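Local atomic coordinates of envelope glycoprotein E (PDB entry 2GIY), a protein that pairs with glycoprotein gI to bind the Fc part of host immunoglobulin G and to drive cell-to-cell spread of herpes simplex virus in epithelia. Residues A[22-25]-A[26-29]. Residues are numbered along the deposited sequence; the frame is centred on the assembly and turned at random.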
loop_
_atom_site.group_PDB
_atom_site.type_symbol
_atom_site.label_atom_id
_atom_site.label_comp_id
_atom_site.label_asym_id
_atom_site.label_seq_id
_atom_site.Cartn_x
_atom_site.Cartn_y
_atom_site.Cartn_z
ATOM N N LEU A 22 3.789 13.363 -16.117
ATOM C CA LEU A 22 4.493 14.427 -16.819
ATOM C C LEU A 22 3.521 15.001 -17.834
ATOM O O LEU A 22 2.884 14.253 -18.582
ATOM C CB LEU A 22 5.737 13.878 -17.527
ATOM C CG LEU A 22 7.010 13.654 -16.698
ATOM C CD1 LEU A 22 7.579 15.002 -16.275
ATOM C CD2 LEU A 22 6.707 12.794 -15.477
ATOM N N PHE A 23 3.384 16.321 -17.852
ATOM C CA PHE A 23 2.481 16.963 -18.793
ATOM C C PHE A 23 3.150 18.118 -19.525
ATOM O O PHE A 23 4.135 18.682 -19.050
ATOM C CB PHE A 23 1.228 17.469 -18.065
ATOM C CG PHE A 23 1.458 18.695 -17.213
ATOM C CD1 PHE A 23 1.449 19.970 -17.781
ATOM C CD2 PHE A 23 1.675 18.574 -15.845
ATOM C CE1 PHE A 23 1.649 21.112 -16.997
ATOM C CE2 PHE A 23 1.879 19.706 -15.049
ATOM C CZ PHE A 23 1.865 20.980 -15.629
ATOM N N SER A 24 2.608 18.456 -20.690
ATOM C CA SER A 24 3.112 19.573 -21.478
ATOM C C SER A 24 2.046 20.654 -21.361
ATOM O O SER A 24 0.853 20.351 -21.334
ATOM C CB SER A 24 3.297 19.164 -22.944
ATOM O OG SER A 24 4.318 18.189 -23.071
ATOM N N PRO A 25 2.458 21.927 -21.269
ATOM C CA PRO A 25 1.510 23.039 -21.148
ATOM C C PRO A 25 0.394 23.021 -22.194
ATOM O O PRO A 25 0.649 22.854 -23.392
ATOM C CB PRO A 25 2.404 24.268 -21.286
ATOM C CG PRO A 25 3.696 23.803 -20.692
ATOM C CD PRO A 25 3.847 22.420 -21.286
ATOM N N GLY A 26 -0.840 23.194 -21.732
ATOM C CA GLY A 26 -1.973 23.196 -22.639
ATOM C C GLY A 26 -2.750 21.894 -22.656
ATOM O O GLY A 26 -3.878 21.846 -23.150
ATOM N N GLU A 27 -2.153 20.831 -22.124
ATOM C CA GLU A 27 -2.818 19.536 -22.096
ATOM C C GLU A 27 -3.882 19.474 -21.010
ATOM O O GLU A 27 -3.858 20.238 -20.045
ATOM C CB GLU A 27 -1.810 18.407 -21.853
ATOM C CG GLU A 27 -0.751 18.248 -22.928
ATOM C CD GLU A 27 0.064 16.979 -22.753
ATOM O OE1 GLU A 27 0.461 16.676 -21.609
ATOM O OE2 GLU A 27 0.313 16.285 -23.761
ATOM N N THR A 28 -4.826 18.561 -21.188
ATOM C CA THR A 28 -5.883 18.345 -20.214
ATOM C C THR A 28 -5.729 16.892 -19.808
ATOM O O THR A 28 -5.628 16.008 -20.659
ATOM C CB THR A 28 -7.280 18.578 -20.819
ATOM O OG1 THR A 28 -7.449 19.971 -21.097
ATOM C CG2 THR A 28 -8.368 18.130 -19.849
ATOM N N PHE A 29 -5.678 16.644 -18.506
ATOM C CA PHE A 29 -5.515 15.287 -18.021
ATOM C C PHE A 29 -6.092 15.143 -16.627
ATOM O O PHE A 29 -6.482 16.126 -15.996
ATOM C CB PHE A 29 -4.030 14.911 -18.012
ATOM C CG PHE A 29 -3.205 15.715 -17.046
ATOM C CD1 PHE A 29 -3.104 15.336 -15.710
ATOM C CD2 PHE A 29 -2.529 16.855 -17.472
ATOM C CE1 PHE A 29 -2.340 16.081 -14.813
ATOM C CE2 PHE A 29 -1.765 17.606 -16.588
ATOM C CZ PHE A 29 -1.669 17.218 -15.253
#
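Glu27, the last residue of a type II turn, folds its side chain back toward Ser24, the first, and grips the backbone of Ser24 twice. Its own N donates to Ser24 O (3.1 Å from Glu27 N), closing the turn. Glu27 CB then passes beside that same carbonyl oxygen, and Glu27 CG comes within 3.1 Å of Ser24 O. Because Glu27 CG lies beside the backbone N, anti to the carbonyl carbon, the extended chain beyond it runs back toward Ser24 instead of outward. Glu27 CD arrives next to Ser24 CB, and at the tip OE1 accepts the Ser24 N-H in a nearly straight bond (2.9 Å between Ser24 N and Glu27 OE1, 172°). The N-H meets OE1 from above the carboxylate plane, 62° out of it. Glu27 OE1 also lies 3.5 Å from Phe23 CA.

Phe23 and Phe29 meet on the side of the loop turned to strand 155-165. Phe29 CE2 approaches Phe23 CB to 3.3 Å. Phe29 CZ lies 3.7 Å from Phe23 CD2. The rings are inclined by 31° with centroids 5.3 Å apart, an oblique pairing. Both also touch Ile164 of strand 155-165 and Ala138, and the Phe29 ring meets that of Phe135, so the aromatic side of the loop faces the domain while Glu27 stays on the exposed side.

Gly26 has the positive phi of the third position of a type II turn, one that glycine commonly fills. Together with the Glu27 N to Ser24 O bond, this identifies a Pro-Gly type II beta turn in the loop joining strands 20-22 and 29-30 of the immunoglobulin V-like, Fc-binding C-terminal domain of the glycoprotein E ectodomain.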